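PDB 3MR0: sensory box histidine kinase/response regulator from Burkholderia thailandensis, which probably acts as a sensor kinase of a two-component phosphorelay, the present fragment being its PAS sensory domain. Local coordinates for residues V15-P27 / M32-Y44. Residues are numbered along the deposited sequence; the frame is centred on the assembly and turned at random. Where two conformers were deposited one is given.
Sequences VSGASAGLWDWNP and MYLSPHFKKIMGY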
loop_
_atom_site.group_PDB
_atom_site.type_symbol
_atom_site.label_atom_id
_atom_site.label_comp_id
_atom_site.label_asym_id
_atom_site.label_seq_id
_atom_site.Cartn_x
_atom_site.Cartn_y
_atom_site.Cartn_z
ATOM N N VAL A 15 -5.454 -3.278 13.149
ATOM C CA VAL A 15 -4.324 -3.051 12.256
ATOM C C VAL A 15 -3.059 -3.693 12.806
ATOM O O VAL A 15 -2.185 -4.092 12.037
ATOM C CB VAL A 15 -4.125 -1.561 11.889
ATOM C CG1 VAL A 15 -2.668 -1.236 11.716
ATOM C CG2 VAL A 15 -4.841 -1.258 10.608
ATOM N N SER A 16 -2.993 -3.852 14.129
ATOM C CA SER A 16 -1.806 -4.408 14.799
ATOM C C SER A 16 -1.626 -5.921 14.630
ATOM O O SER A 16 -0.611 -6.353 14.073
ATOM C CB SER A 16 -1.782 -4.032 16.292
ATOM O OG SER A 16 -2.526 -4.953 17.089
ATOM N N GLY A 17 -2.597 -6.707 15.108
ATOM C CA GLY A 17 -2.532 -8.159 15.102
ATOM C C GLY A 17 -2.534 -8.871 13.756
ATOM O O GLY A 17 -2.249 -10.078 13.699
ATOM N N ALA A 18 -2.853 -8.137 12.684
ATOM C CA ALA A 18 -2.751 -8.642 11.308
ATOM C C ALA A 18 -1.339 -8.515 10.753
ATOM O O ALA A 18 -1.041 -9.015 9.674
ATOM C CB ALA A 18 -3.696 -7.892 10.424
ATOM N N SER A 19 -0.477 -7.840 11.506
ATOM C CA SER A 19 0.860 -7.490 11.049
ATOM C C SER A 19 0.716 -6.459 9.951
ATOM O O SER A 19 1.336 -6.553 8.902
ATOM C CB SER A 19 1.616 -8.718 10.545
ATOM O OG SER A 19 1.548 -9.777 11.477
ATOM N N ALA A 20 -0.125 -5.470 10.196
ATOM C CA ALA A 20 -0.346 -4.415 9.219
ATOM C C ALA A 20 0.425 -3.156 9.603
ATOM O O ALA A 20 0.764 -2.969 10.776
ATOM C CB ALA A 20 -1.830 -4.122 9.081
ATOM N N GLY A 21 0.729 -2.316 8.613
ATOM C CA GLY A 21 1.293 -1.002 8.861
ATOM C C GLY A 21 0.296 0.116 8.601
ATOM O O GLY A 21 -0.345 0.186 7.549
ATOM N N LEU A 22 0.164 1.009 9.569
ATOM C CA LEU A 22 -0.777 2.121 9.467
ATOM C C LEU A 22 -0.126 3.296 8.750
ATOM O O LEU A 22 1.054 3.553 8.941
ATOM C CB LEU A 22 -1.258 2.516 10.874
ATOM C CG LEU A 22 -1.730 3.934 11.202
ATOM C CD1 LEU A 22 -3.218 4.115 10.941
ATOM C CD2 LEU A 22 -1.416 4.243 12.654
ATOM N N TRP A 23 -0.889 3.985 7.912
ATOM C CA TRP A 23 -0.411 5.209 7.275
ATOM C C TRP A 23 -1.444 6.359 7.331
ATOM O O TRP A 23 -2.645 6.125 7.322
ATOM C CB TRP A 23 0.120 4.942 5.853
ATOM C CG TRP A 23 -0.832 4.284 4.869
ATOM C CD1 TRP A 23 -0.926 2.955 4.583
ATOM C CD2 TRP A 23 -1.776 4.944 4.011
ATOM N NE1 TRP A 23 -1.872 2.745 3.616
ATOM C CE2 TRP A 23 -2.416 3.948 3.253
ATOM C CE3 TRP A 23 -2.147 6.288 3.818
ATOM C CZ2 TRP A 23 -3.401 4.243 2.319
ATOM C CZ3 TRP A 23 -3.123 6.577 2.898
ATOM C CH2 TRP A 23 -3.739 5.562 2.155
ATOM N N ASP A 24 -0.965 7.593 7.432
ATOM C CA ASP A 24 -1.843 8.770 7.530
ATOM C C ASP A 24 -1.266 9.867 6.653
ATOM O O ASP A 24 -0.208 10.417 6.953
ATOM C CB ASP A 24 -1.930 9.238 8.985
ATOM C CG ASP A 24 -2.788 10.506 9.176
ATOM O OD1 ASP A 24 -3.289 11.092 8.209
ATOM O OD2 ASP A 24 -2.965 10.918 10.339
ATOM N N TRP A 25 -1.972 10.197 5.580
ATOM C CA TRP A 25 -1.399 10.967 4.489
ATOM C C TRP A 25 -2.119 12.288 4.192
ATOM O O TRP A 25 -3.346 12.343 4.133
ATOM C CB TRP A 25 -1.397 10.072 3.263
ATOM C CG TRP A 25 -0.841 10.642 2.026
ATOM C CD1 TRP A 25 0.456 10.998 1.786
ATOM C CD2 TRP A 25 -1.558 10.865 0.816
ATOM N NE1 TRP A 25 0.582 11.446 0.502
ATOM C CE2 TRP A 25 -0.645 11.377 -0.117
ATOM C CE3 TRP A 25 -2.896 10.695 0.434
ATOM C CZ2 TRP A 25 -1.023 11.721 -1.417
ATOM C CZ3 TRP A 25 -3.272 11.032 -0.843
ATOM C CH2 TRP A 25 -2.344 11.537 -1.759
ATOM N N ASN A 26 -1.336 13.349 4.020
ATOM C CA ASN A 26 -1.872 14.656 3.686
ATOM C C ASN A 26 -1.728 14.859 2.199
ATOM O O ASN A 26 -0.615 14.894 1.678
ATOM C CB ASN A 26 -1.154 15.770 4.454
ATOM C CG ASN A 26 -1.772 17.140 4.210
ATOM O OD1 ASN A 26 -1.774 17.642 3.091
ATOM N ND2 ASN A 26 -2.298 17.747 5.261
ATOM N N PRO A 27 -2.863 14.969 1.504
ATOM C CA PRO A 27 -2.875 15.032 0.039
ATOM C C PRO A 27 -2.248 16.299 -0.548
ATOM O O PRO A 27 -1.682 16.228 -1.632
ATOM C CB PRO A 27 -4.371 14.934 -0.309
ATOM C CG PRO A 27 -4.985 14.213 0.868
ATOM C CD PRO A 27 -4.213 14.745 2.054
HETATM N N MSE A 32 3.482 12.064 5.127
HETATM C CA MSE A 32 2.902 10.804 5.511
HETATM C C MSE A 32 3.449 10.355 6.863
HETATM O O MSE A 32 4.657 10.322 7.055
HETATM C CB MSE A 32 3.199 9.768 4.437
HETATM C CG MSE A 32 2.426 8.481 4.657
HETATM SE SE MSE A 32 2.436 7.251 3.152
HETATM C CE MSE A 32 4.123 7.758 2.354
ATOM N N TYR A 33 2.553 10.038 7.797
ATOM C CA TYR A 33 2.929 9.350 9.033
ATOM C C TYR A 33 2.931 7.849 8.799
ATOM O O TYR A 33 2.070 7.328 8.096
ATOM C CB TYR A 33 2.008 9.686 10.208
ATOM C CG TYR A 33 2.245 8.755 11.384
ATOM C CD1 TYR A 33 3.382 8.878 12.176
ATOM C CD2 TYR A 33 1.349 7.726 11.679
ATOM C CE1 TYR A 33 3.616 8.015 13.241
ATOM C CE2 TYR A 33 1.568 6.862 12.740
ATOM C CZ TYR A 33 2.706 7.008 13.526
ATOM O OH TYR A 33 2.933 6.144 14.584
ATOM N N LEU A 34 3.914 7.175 9.387
ATOM C CA LEU A 34 4.106 5.737 9.225
ATOM C C LEU A 34 4.201 5.050 10.585
ATOM O O LEU A 34 4.956 5.481 11.456
ATOM C CB LEU A 34 5.395 5.442 8.438
ATOM C CG LEU A 34 5.903 6.407 7.367
ATOM C CD1 LEU A 34 7.241 5.956 6.893
ATOM C CD2 LEU A 34 4.917 6.470 6.228
ATOM N N SER A 35 3.449 3.975 10.767
ATOM C CA SER A 35 3.550 3.237 11.993
ATOM C C SER A 35 4.869 2.471 11.983
ATOM O O SER A 35 5.461 2.238 10.913
ATOM C CB SER A 35 2.373 2.291 12.144
ATOM O OG SER A 35 2.407 1.281 11.154
ATOM N N PRO A 36 5.351 2.076 13.178
ATOM C CA PRO A 36 6.565 1.248 13.203
ATOM C C PRO A 36 6.436 0.046 12.274
ATOM O O PRO A 36 7.401 -0.213 11.541
ATOM C CB PRO A 36 6.662 0.811 14.670
ATOM C CG PRO A 36 5.980 1.929 15.430
ATOM C CD PRO A 36 4.859 2.399 14.537
ATOM N N HIS A 37 5.298 -0.664 12.278
ATOM C CA HIS A 37 5.174 -1.824 11.381
ATOM C C HIS A 37 5.121 -1.484 9.877
ATOM O O HIS A 37 5.545 -2.287 9.037
ATOM C CB HIS A 37 4.084 -2.848 11.756
ATOM C CG HIS A 37 4.348 -4.200 11.155
ATOM N ND1 HIS A 37 5.397 -5.000 11.559
ATOM C CD2 HIS A 37 3.765 -4.853 10.122
ATOM C CE1 HIS A 37 5.423 -6.104 10.831
ATOM N NE2 HIS A 37 4.439 -6.043 9.955
ATOM N N PHE A 38 4.618 -0.302 9.542
ATOM C CA PHE A 38 4.728 0.152 8.175
ATOM C C PHE A 38 6.208 0.209 7.826
ATOM O O PHE A 38 6.632 -0.323 6.808
ATOM C CB PHE A 38 4.094 1.527 8.002
ATOM C CG PHE A 38 4.068 1.999 6.588
ATOM C CD1 PHE A 38 2.872 2.121 5.913
ATOM C CD2 PHE A 38 5.250 2.303 5.921
ATOM C CE1 PHE A 38 2.840 2.549 4.602
ATOM C CE2 PHE A 38 5.235 2.731 4.593
ATOM C CZ PHE A 38 4.033 2.854 3.930
ATOM N N LYS A 39 6.999 0.875 8.659
ATOM C CA LYS A 39 8.426 0.971 8.376
ATOM C C LYS A 39 9.035 -0.414 8.212
ATOM O O LYS A 39 9.875 -0.654 7.332
ATOM C CB LYS A 39 9.153 1.738 9.472
ATOM C CG LYS A 39 8.718 3.181 9.615
ATOM C CD LYS A 39 9.584 3.862 10.653
ATOM C CE LYS A 39 9.102 5.249 10.981
ATOM N NZ LYS A 39 9.605 5.595 12.332
ATOM N N LYS A 40 8.612 -1.335 9.058
ATOM C CA LYS A 40 9.184 -2.654 8.993
ATOM C C LYS A 40 8.859 -3.318 7.663
ATOM O O LYS A 40 9.752 -3.841 7.002
ATOM C CB LYS A 40 8.729 -3.498 10.171
ATOM C CG LYS A 40 9.218 -4.938 10.106
ATOM C CD LYS A 40 10.694 -5.037 9.699
ATOM C CE LYS A 40 11.629 -4.576 10.801
ATOM N NZ LYS A 40 13.001 -5.138 10.612
ATOM N N ILE A 41 7.589 -3.284 7.264
ATOM C CA ILE A 41 7.166 -3.892 6.000
ATOM C C ILE A 41 7.968 -3.378 4.803
ATOM O O ILE A 41 8.172 -4.109 3.845
ATOM C CB ILE A 41 5.643 -3.707 5.760
ATOM C CG1 ILE A 41 4.829 -4.561 6.737
ATOM C CG2 ILE A 41 5.255 -4.042 4.318
ATOM C CD1 ILE A 41 3.353 -4.239 6.719
HETATM N N MSE A 42 8.429 -2.130 4.856
HETATM C CA MSE A 42 9.319 -1.593 3.813
HETATM C C MSE A 42 10.760 -2.117 3.975
HETATM O O MSE A 42 11.637 -1.849 3.143
HETATM C CB MSE A 42 9.320 -0.062 3.790
HETATM C CG MSE A 42 7.974 0.565 3.518
HETATM SE SE MSE A 42 7.178 -0.001 1.829
HETATM C CE MSE A 42 8.585 0.623 0.638
ATOM N N GLY A 43 10.981 -2.858 5.062
ATOM C CA GLY A 43 12.267 -3.452 5.375
ATOM C C GLY A 43 13.111 -2.600 6.299
ATOM O O GLY A 43 14.299 -2.868 6.445
ATOM N N TYR A 44 12.510 -1.584 6.923
ATOM C CA TYR A 44 13.261 -0.617 7.728
ATOM C C TYR A 44 12.937 -0.693 9.209
ATOM O O TYR A 44 11.775 -0.750 9.591
ATOM C CB TYR A 44 12.993 0.811 7.254
ATOM C CG TYR A 44 13.533 1.132 5.872
ATOM C CD1 TYR A 44 14.757 1.762 5.704
ATOM C CD2 TYR A 44 12.801 0.805 4.734
ATOM C CE1 TYR A 44 15.239 2.045 4.442
ATOM C CE2 TYR A 44 13.273 1.087 3.466
ATOM C CZ TYR A 44 14.495 1.701 3.322
ATOM O OH TYR A 44 14.950 1.969 2.049
HETATM O O HOH W 1 1.006 -0.668 12.323
#
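S35 grips L22 where a β-hairpin gives way to a helix, an example of one hydroxyl serving both a strand and a helix start. A chi1 of 66° folds OG back over its own backbone, where it accepts the N-H of L22 (N to OG 2.8 Å) in a somewhat bent bond, 145° at the hydrogen, and F38 N as the N-cap of helix 36-41. A water bonded to the same OG donates to A20 O. Along the strands, S35 N returns a bond to L22 O, and D24 and Y33 form a hydrogen-bonded antiparallel pair, Y33 N reaching D24 O at 2.9 Å. On their face of the sheet L22 CD2 meets the edge of the Y33 ring at CE2, 4.0 Å away, while the D24 carboxylate turns to a salt bridge with R114 of strand 112-121.

The other face carries W23, W25, M32 and L34. F38 comes from the helix, its CE1 3.8 Å from W23 CD1 in an oblique aromatic pair. Selenomethionine M32 bends at chi3 and brings SE obliquely near both W23 and W25, a Met-aromatic pair of contacts. G21 has no side chain to hold the helix off, and its CA comes within 3.7 Å of F38 CA. W23, W25 and F38 line a pocket holding a polyether, probably from the crystallisation liquor, between sheet and helices where many PAS domains hold their ligands.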